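Beta-ketoacyl-[acyl-carrier-protein] synthase FabY (Pseudomonas aeruginosa, PDB 4CW4) catalyses the condensation of acetyl-CoA with malonyl-ACP to give acetoacetyl-ACP, the primer that starts bacterial fatty acid synthesis. Local coordinates at residues V224-I229 with M263-I268; Q193-A198 with S367-L372; F393-G398 with Y411-K416. All blocks are in the same frame, centred on the assembly; numbering follows the deposited sequence.

Contact 1. Residues V224-I229 with M263-I268; sequences VFSGSI and MPTDFI
V224 and S226 sit against T265, P264 and I268 in a buried strand-to-helix packing contact, where the chain leaves strand 222-225 and runs on past the first turns of helix 263-273. V224 is the apolar end of it. With CG1 anti to the backbone N (chi1 180°), that methyl reaches between T265 CG2 at 3.9 Å and I268 CG2 at 4.0 Å. T265 splits its two branches by chemistry. OG1 lies beside its own backbone N (chi1 -50°), which puts CG2 anti to that N and along the strand, 3.6 Å from V224 O. OG1 itself sits against the S226 backbone, 2.9 Å from S226 C, and hydrogen-bonds S281 OG on the neighbouring strand.

In the N-terminal half of the thiolase fold these are the second strand and second helix of the first beta-alpha-beta-alpha-beta-alpha-beta-beta unit, and helix 263-273 covers the outer face of its sheet. F225 points the other way, onto helix 288-301, which lies just after C286, assigned as the active-site cysteine.

Past the strand, P264 packs its ring on S226 and G227. Its CB lies 3.8 Å from S226 OG, and its CG comes 3.9 Å from G227 CA, against an extended backbone at phi 131°, a conformation where glycine is at home. S226 OG itself bonds to Y369 OH. Beyond the contact the same helix meets the second subunit, where N543 of that subunit hydrogen-bonds D266 OD1 and I403 of the second subunit packs on F267.

Contact 2. Residues Q193-A198 with S367-L372; sequences QMSVVA and SQYVVL
S367, A198 and Y369 hold helix 193-198 against strand 367-372; the axes of the two segments approach to 7.5 Å and cross at -35°. S367 gives up the most surface. Its side chain faces the helix, with OG 3.3 Å from the A198 methyl; the hydroxyl's hydrogen bond goes to N312 O on the adjacent strand, so a polar group buried under the helix is satisfied from within the sheet. M194 flanks the same serine, CB to CB at 3.9 Å, and its bent chain brings CE to 3.7 Å from S367 N.

A198 CB also meets the ring of Y369, touching CD2 at 3.8 Å from the edge and close to the ring plane. Two residues on from S367, the tyrosine projects from the same side of the strand and lays its ring back along the helix (chi1 -69°), carrying OH to S195. There S195 OG and Y369 OH form a short hydrogen bond of 2.6 Å. Both hydroxyls have a second partner, P264 O for S195 and a residue at the end of strand 222-225 for Y369, which should fix the rotation of the serine and the position of the ring's far end.

Q368 turns to the opposite side of the strand, onto helix 482-496. Helix outside, sheet in the middle, helix within: these are three of the five layers of the thiolase fold, here with the first helix of the N-terminal half lying over its last strand.

Contact 3. Residues F393-G398 with Y411-K416; sequences FINADG and YLTVAK
Strand 387-394 ends beside helix 409-425, and the chain continues in extended form over the helix before turning off at D397; F393 and T413 have the closest CA atoms, 5.1 Å apart. F393 and N395 both face the helix, and I394 between them points to the other side, onto helix 288-301. On the helix, L412, T413 and K416 face the strand.

K416 lies across one face of the F393 ring. Its CB sits over that face in a CH-pi contact, 3.9 Å from the ring centroid and 18° off the normal, and the chain, bent at chi3 (71°), brings CE above the same side near the rim, 3.5 Å from CD1. The ammonium group ends in a salt bridge to D220 of the second subunit, and a water 2.8 Å from NZ probably bridges it to N395 OD1.

T413 wedges in between. OG1 stands between the backbone N and carbonyl carbon (chi1 70°) and bonds S546 OG and N410 ND2, which turns CG2 to the strand, 3.3 Å from both F393 O and N395 OD1. The N395 side chain runs athwart that of L412, CG resting 3.6 Å from L412 CB. Its ND2 is held by V276 O of the second subunit.

In thiolase-fold terms this is the first strand of the C-terminal half meeting its first helix, at a place where that pair also borders the partner subunit of the ketosynthase homodimer.

From the N terminus, helix 190-204 opens the loop that contact 2 closes much later, at strand 366-374. Contact 1 is nested inside it: strand 222-225 and helix 263-273 come together after a short excursion, with their centre 9 Å from that of contact 2. The two touch through buried hydroxyls, so that both outer helices and two strands of the N-terminal half meet. Contact 3 follows in series in the C-terminal half, closing a short loop, its centre about 25 Å from the centre of contact 1. Contacts 1 and 3 both reach the second subunit; contact 2 stays within its own.

Contact 1. Residues V224-I229 with M263-I268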
loop_
_atom_site.group_PDB
_atom_site.type_symbol
_atom_site.label_atom_id
_atom_site.label_comp_id
_atom_site.label_asym_id
_atom_site.label_seq_id
_atom_site.Cartn_x
_atom_site.Cartn_y
_atom_site.Cartn_z
ATOM N N VAL A 224 4.473 6.006 -12.672
ATOM C CA VAL A 224 3.717 6.742 -11.670
ATOM C C VAL A 224 3.719 5.953 -10.372
ATOM O O VAL A 224 3.366 4.771 -10.368
ATOM C CB VAL A 224 2.257 6.992 -12.102
ATOM C CG1 VAL A 224 1.502 7.754 -11.024
ATOM C CG2 VAL A 224 2.211 7.747 -13.430
ATOM N N PHE A 225 4.116 6.614 -9.286
ATOM C CA PHE A 225 4.078 6.049 -7.939
ATOM C C PHE A 225 3.378 6.995 -6.976
ATOM O O PHE A 225 3.844 8.116 -6.781
ATOM C CB PHE A 225 5.483 5.742 -7.456
ATOM C CG PHE A 225 6.256 4.881 -8.419
ATOM C CD1 PHE A 225 5.871 3.572 -8.670
ATOM C CD2 PHE A 225 7.343 5.391 -9.106
ATOM C CE1 PHE A 225 6.584 2.793 -9.573
ATOM C CE2 PHE A 225 8.043 4.611 -10.012
ATOM C CZ PHE A 225 7.666 3.324 -10.249
ATOM N N SER A 226 2.271 6.530 -6.382
ATOM C CA SER A 226 1.484 7.357 -5.460
ATOM C C SER A 226 0.779 6.464 -4.435
ATOM O O SER A 226 1.259 5.376 -4.166
ATOM C CB SER A 226 0.498 8.247 -6.212
ATOM O OG SER A 226 -0.090 9.163 -5.312
ATOM N N GLY A 227 -0.321 6.938 -3.853
ATOM C CA GLY A 227 -1.123 6.152 -2.927
ATOM C C GLY A 227 -1.449 6.899 -1.648
ATOM O O GLY A 227 -1.185 8.097 -1.524
ATOM N N SER A 228 -2.068 6.184 -0.714
ATOM C CA SER A 228 -2.383 6.695 0.630
ATOM C C SER A 228 -2.001 5.607 1.626
ATOM O O SER A 228 -1.879 4.436 1.242
ATOM C CB SER A 228 -3.880 6.990 0.763
ATOM O OG SER A 228 -4.652 5.802 0.574
ATOM N N ILE A 229 -1.791 5.962 2.891
ATOM C CA ILE A 229 -1.605 4.919 3.900
ATOM C C ILE A 229 -2.887 4.423 4.543
ATOM O O ILE A 229 -2.915 3.299 5.023
ATOM C CB ILE A 229 -0.586 5.256 5.023
ATOM C CG1 ILE A 229 -1.065 6.380 5.953
ATOM C CG2 ILE A 229 0.779 5.554 4.417
ATOM C CD1 ILE A 229 -0.106 6.589 7.153
ATOM N N MET A 263 -5.463 3.655 -5.513
ATOM C CA MET A 263 -6.289 4.424 -6.429
ATOM C C MET A 263 -5.797 5.840 -6.740
ATOM O O MET A 263 -6.037 6.315 -7.847
ATOM C CB MET A 263 -7.751 4.399 -5.988
ATOM C CG MET A 263 -8.360 3.042 -6.263
ATOM S SD MET A 263 -8.818 2.886 -8.023
ATOM C CE MET A 263 -8.708 1.115 -8.271
ATOM N N PRO A 264 -5.092 6.513 -5.803
ATOM C CA PRO A 264 -4.498 7.798 -6.196
ATOM C C PRO A 264 -3.525 7.652 -7.373
ATOM O O PRO A 264 -3.432 8.541 -8.199
ATOM C CB PRO A 264 -3.769 8.248 -4.924
ATOM C CG PRO A 264 -4.625 7.687 -3.824
ATOM C CD PRO A 264 -5.005 6.309 -4.348
ATOM N N THR A 265 -2.832 6.523 -7.437
ATOM C CA THR A 265 -1.929 6.171 -8.530
ATOM C C THR A 265 -2.718 5.723 -9.767
ATOM O O THR A 265 -2.489 6.197 -10.882
ATOM C CB THR A 265 -1.039 4.985 -8.079
ATOM O OG1 THR A 265 -0.475 5.308 -6.805
ATOM C CG2 THR A 265 0.042 4.693 -9.113
ATOM N N ASP A 266 -3.644 4.791 -9.566
ATOM C CA ASP A 266 -4.405 4.240 -10.675
ATOM C C ASP A 266 -5.181 5.325 -11.422
ATOM O O ASP A 266 -5.291 5.287 -12.638
ATOM C CB ASP A 266 -5.388 3.176 -10.167
ATOM C CG ASP A 266 -4.706 2.013 -9.457
ATOM O OD1 ASP A 266 -3.562 1.651 -9.806
ATOM O OD2 ASP A 266 -5.338 1.461 -8.523
ATOM N N PHE A 267 -5.745 6.287 -10.694
ATOM C CA PHE A 267 -6.503 7.357 -11.336
ATOM C C PHE A 267 -5.604 8.213 -12.235
ATOM O O PHE A 267 -6.034 8.708 -13.261
ATOM C CB PHE A 267 -7.198 8.241 -10.295
ATOM C CG PHE A 267 -8.624 7.852 -10.032
ATOM C CD1 PHE A 267 -8.998 6.526 -9.932
ATOM C CD2 PHE A 267 -9.606 8.821 -9.905
ATOM C CE1 PHE A 267 -10.302 6.162 -9.707
ATOM C CE2 PHE A 267 -10.940 8.455 -9.693
ATOM C CZ PHE A 267 -11.283 7.121 -9.597
ATOM N N ILE A 268 -4.355 8.398 -11.856
ATOM C CA ILE A 268 -3.455 9.180 -12.699
ATOM C C ILE A 268 -3.159 8.467 -14.026
ATOM O O ILE A 268 -3.201 9.089 -15.086
ATOM C CB ILE A 268 -2.159 9.514 -11.954
ATOM C CG1 ILE A 268 -2.458 10.493 -10.817
ATOM C CG2 ILE A 268 -1.112 10.134 -12.876
ATOM C CD1 ILE A 268 -1.330 10.614 -9.830
#

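Contact 2. Residues Q193-A198 with S367-L372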
loop_
_atom_site.group_PDB
_atom_site.type_symbol
_atom_site.label_atom_id
_atom_site.label_comp_id
_atom_site.label_asym_id
_atom_site.label_seq_id
_atom_site.Cartn_x
_atom_site.Cartn_y
_atom_site.Cartn_z
ATOM N N GLN A 193 -10.147 12.898 -5.559
ATOM C CA GLN A 193 -10.323 14.247 -6.078
ATOM C C GLN A 193 -9.024 15.039 -5.933
ATOM O O GLN A 193 -8.590 15.704 -6.866
ATOM C CB GLN A 193 -11.438 14.961 -5.322
ATOM C CG GLN A 193 -12.799 14.271 -5.400
ATOM C CD GLN A 193 -13.809 14.900 -4.498
ATOM O OE1 GLN A 193 -13.559 15.915 -3.864
ATOM N NE2 GLN A 193 -14.968 14.314 -4.452
ATOM N N MET A 194 -8.400 14.947 -4.767
ATOM C CA MET A 194 -7.181 15.693 -4.494
ATOM C C MET A 194 -6.043 15.210 -5.370
ATOM O O MET A 194 -5.253 16.009 -5.844
ATOM C CB MET A 194 -6.818 15.603 -3.008
ATOM C CG MET A 194 -7.750 16.449 -2.145
ATOM S SD MET A 194 -7.498 16.336 -0.366
ATOM C CE MET A 194 -5.772 16.792 -0.210
ATOM N N SER A 195 -5.991 13.911 -5.635
ATOM C CA SER A 195 -4.928 13.364 -6.475
ATOM C C SER A 195 -5.064 13.875 -7.899
ATOM O O SER A 195 -4.088 14.276 -8.520
ATOM C CB SER A 195 -4.936 11.825 -6.467
ATOM O OG SER A 195 -3.819 11.328 -7.187
ATOM N N VAL A 196 -6.283 13.836 -8.432
ATOM C CA VAL A 196 -6.527 14.291 -9.799
ATOM C C VAL A 196 -6.162 15.776 -9.941
ATOM O O VAL A 196 -5.478 16.182 -10.882
ATOM C CB VAL A 196 -8.004 14.019 -10.200
ATOM C CG1 VAL A 196 -8.413 14.766 -11.470
ATOM C CG2 VAL A 196 -8.241 12.515 -10.342
ATOM N N VAL A 197 -6.599 16.582 -8.988
ATOM C CA VAL A 197 -6.355 18.026 -9.059
ATOM C C VAL A 197 -4.876 18.380 -8.849
ATOM O O VAL A 197 -4.314 19.235 -9.559
ATOM C CB VAL A 197 -7.290 18.773 -8.080
ATOM C CG1 VAL A 197 -6.960 20.216 -7.994
ATOM C CG2 VAL A 197 -8.741 18.563 -8.513
ATOM N N ALA A 198 -4.226 17.697 -7.913
ATOM C CA ALA A 198 -2.798 17.884 -7.686
ATOM C C ALA A 198 -1.960 17.429 -8.871
ATOM O O ALA A 198 -0.963 18.059 -9.205
ATOM C CB ALA A 198 -2.366 17.158 -6.423
ATOM N N SER A 367 -2.231 16.555 -1.065
ATOM C CA SER A 367 -1.816 15.769 -2.222
ATOM C C SER A 367 -0.753 16.563 -2.937
ATOM O O SER A 367 -0.934 17.741 -3.225
ATOM C CB SER A 367 -2.964 15.446 -3.178
ATOM O OG SER A 367 -2.486 14.628 -4.241
ATOM N N GLN A 368 0.358 15.899 -3.242
ATOM C CA GLN A 368 1.551 16.534 -3.796
ATOM C C GLN A 368 2.180 15.592 -4.802
ATOM O O GLN A 368 2.228 14.395 -4.552
ATOM C CB GLN A 368 2.576 16.781 -2.690
ATOM C CG GLN A 368 2.136 17.662 -1.542
ATOM C CD GLN A 368 2.231 19.127 -1.856
ATOM O OE1 GLN A 368 1.961 19.555 -2.978
ATOM N NE2 GLN A 368 2.607 19.916 -0.861
ATOM N N TYR A 369 2.702 16.152 -5.888
ATOM C CA TYR A 369 3.441 15.398 -6.897
ATOM C C TYR A 369 4.693 16.141 -7.342
ATOM O O TYR A 369 4.694 17.365 -7.458
ATOM C CB TYR A 369 2.555 15.082 -8.124
ATOM C CG TYR A 369 1.511 14.101 -7.747
ATOM C CD1 TYR A 369 1.826 12.758 -7.638
ATOM C CD2 TYR A 369 0.227 14.516 -7.409
ATOM C CE1 TYR A 369 0.891 11.849 -7.217
ATOM C CE2 TYR A 369 -0.708 13.621 -6.987
ATOM C CZ TYR A 369 -0.379 12.294 -6.888
ATOM O OH TYR A 369 -1.298 11.360 -6.449
ATOM N N VAL A 370 5.752 15.381 -7.604
ATOM C CA VAL A 370 6.891 15.909 -8.343
ATOM C C VAL A 370 6.995 15.139 -9.648
ATOM O O VAL A 370 6.621 13.954 -9.727
ATOM C CB VAL A 370 8.236 15.809 -7.570
ATOM C CG1 VAL A 370 8.204 16.710 -6.318
ATOM C CG2 VAL A 370 8.590 14.368 -7.228
ATOM N N VAL A 371 7.492 15.819 -10.669
ATOM C CA VAL A 371 7.741 15.199 -11.966
ATOM C C VAL A 371 9.242 15.096 -12.119
ATOM O O VAL A 371 9.928 16.103 -12.073
ATOM C CB VAL A 371 7.155 16.020 -13.119
ATOM C CG1 VAL A 371 7.322 15.280 -14.438
ATOM C CG2 VAL A 371 5.701 16.348 -12.868
ATOM N N LEU A 372 9.746 13.876 -12.266
ATOM C CA LEU A 372 11.164 13.623 -12.460
ATOM C C LEU A 372 11.426 13.227 -13.901
ATOM O O LEU A 372 10.619 12.528 -14.529
ATOM C CB LEU A 372 11.647 12.470 -11.570
ATOM C CG LEU A 372 11.311 12.563 -10.084
ATOM C CD1 LEU A 372 11.837 11.343 -9.340
ATOM C CD2 LEU A 372 11.885 13.865 -9.495
#

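Contact 3. Residues F393-G398 with Y411-K416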
loop_
_atom_site.group_PDB
_atom_site.type_symbol
_atom_site.label_atom_id
_atom_site.label_comp_id
_atom_site.label_asym_id
_atom_site.label_seq_id
_atom_site.Cartn_x
_atom_site.Cartn_y
_atom_site.Cartn_z
ATOM N N PHE A 393 17.333 6.599 1.510
ATOM C CA PHE A 393 17.686 5.444 2.321
ATOM C C PHE A 393 16.582 5.126 3.304
ATOM O O PHE A 393 16.013 6.012 3.946
ATOM C CB PHE A 393 19.011 5.690 3.023
ATOM C CG PHE A 393 20.154 5.859 2.060
ATOM C CD1 PHE A 393 20.629 4.785 1.325
ATOM C CD2 PHE A 393 20.713 7.100 1.851
ATOM C CE1 PHE A 393 21.651 4.964 0.406
ATOM C CE2 PHE A 393 21.735 7.278 0.940
ATOM C CZ PHE A 393 22.214 6.205 0.228
ATOM N N ILE A 394 16.282 3.835 3.395
ATOM C CA ILE A 394 15.202 3.315 4.198
ATOM C C ILE A 394 15.751 2.202 5.085
ATOM O O ILE A 394 16.406 1.283 4.598
ATOM C CB ILE A 394 14.100 2.728 3.290
ATOM C CG1 ILE A 394 13.415 3.854 2.495
ATOM C CG2 ILE A 394 13.087 1.933 4.102
ATOM C CD1 ILE A 394 12.487 3.374 1.362
ATOM N N ASN A 395 15.477 2.282 6.375
ATOM C CA ASN A 395 15.937 1.288 7.342
ATOM C C ASN A 395 14.890 1.106 8.428
ATOM O O ASN A 395 14.378 2.087 8.981
ATOM C CB ASN A 395 17.251 1.723 8.000
ATOM C CG ASN A 395 18.402 1.747 7.018
ATOM O OD1 ASN A 395 18.674 2.783 6.382
ATOM N ND2 ASN A 395 19.077 0.605 6.868
ATOM N N ALA A 396 14.597 -0.151 8.750
ATOM C CA ALA A 396 13.666 -0.494 9.819
ATOM C C ALA A 396 14.396 -0.438 11.170
ATOM O O ALA A 396 15.557 -0.026 11.247
ATOM C CB ALA A 396 13.043 -1.869 9.564
ATOM N N ASP A 397 13.713 -0.838 12.234
ATOM C CA ASP A 397 14.170 -0.576 13.593
ATOM C C ASP A 397 14.757 -1.802 14.295
ATOM O O ASP A 397 15.186 -1.700 15.429
ATOM C CB ASP A 397 12.989 -0.090 14.439
ATOM C CG ASP A 397 12.612 1.351 14.177
ATOM O OD1 ASP A 397 13.416 2.130 13.604
ATOM O OD2 ASP A 397 11.479 1.715 14.579
ATOM N N GLY A 398 14.748 -2.960 13.644
ATOM C CA GLY A 398 15.120 -4.190 14.310
ATOM C C GLY A 398 13.969 -4.678 15.174
ATOM O O GLY A 398 12.796 -4.319 14.943
ATOM N N TYR A 411 18.648 6.414 12.633
ATOM C CA TYR A 411 20.085 6.694 12.723
ATOM C C TYR A 411 20.763 6.332 11.411
ATOM O O TYR A 411 21.598 7.059 10.894
ATOM C CB TYR A 411 20.743 5.926 13.874
ATOM C CG TYR A 411 20.514 6.527 15.242
ATOM C CD1 TYR A 411 19.395 6.175 15.992
ATOM C CD2 TYR A 411 21.414 7.439 15.790
ATOM C CE1 TYR A 411 19.172 6.718 17.242
ATOM C CE2 TYR A 411 21.198 7.988 17.048
ATOM C CZ TYR A 411 20.064 7.623 17.762
ATOM O OH TYR A 411 19.810 8.137 19.013
ATOM N N LEU A 412 20.404 5.161 10.908
ATOM C CA LEU A 412 20.994 4.610 9.700
ATOM C C LEU A 412 20.607 5.420 8.461
ATOM O O LEU A 412 21.463 5.708 7.624
ATOM C CB LEU A 412 20.582 3.153 9.524
ATOM C CG LEU A 412 21.322 2.125 10.391
ATOM C CD1 LEU A 412 21.219 2.400 11.875
ATOM C CD2 LEU A 412 20.806 0.735 10.085
ATOM N N THR A 413 19.332 5.798 8.343
ATOM C CA THR A 413 18.908 6.536 7.156
ATOM C C THR A 413 19.570 7.913 7.094
ATOM O O THR A 413 20.028 8.331 6.036
ATOM C CB THR A 413 17.367 6.663 7.019
ATOM O OG1 THR A 413 16.818 7.532 8.017
ATOM C CG2 THR A 413 16.686 5.304 7.143
ATOM N N VAL A 414 19.618 8.622 8.213
ATOM C CA VAL A 414 20.219 9.952 8.214
ATOM C C VAL A 414 21.727 9.876 7.948
ATOM O O VAL A 414 22.256 10.625 7.138
ATOM C CB VAL A 414 19.923 10.722 9.523
ATOM C CG1 VAL A 414 20.606 12.085 9.511
ATOM C CG2 VAL A 414 18.393 10.880 9.708
ATOM N N ALA A 415 22.408 8.955 8.619
ATOM C CA ALA A 415 23.846 8.795 8.428
ATOM C C ALA A 415 24.155 8.472 6.976
ATOM O O ALA A 415 25.049 9.085 6.376
ATOM C CB ALA A 415 24.402 7.718 9.343
ATOM N N LYS A 416 23.449 7.499 6.405
ATOM C CA LYS A 416 23.728 7.116 5.014
ATOM C C LYS A 416 23.415 8.267 4.058
ATOM O O LYS A 416 24.112 8.473 3.058
ATOM C CB LYS A 416 22.933 5.876 4.600
ATOM C CG LYS A 416 23.365 4.608 5.285
ATOM C CD LYS A 416 22.550 3.422 4.818
ATOM C CE LYS A 416 22.894 3.037 3.397
ATOM N NZ LYS A 416 22.114 1.885 2.886
HETATM O O HOH W 1 19.555 2.175 3.892
#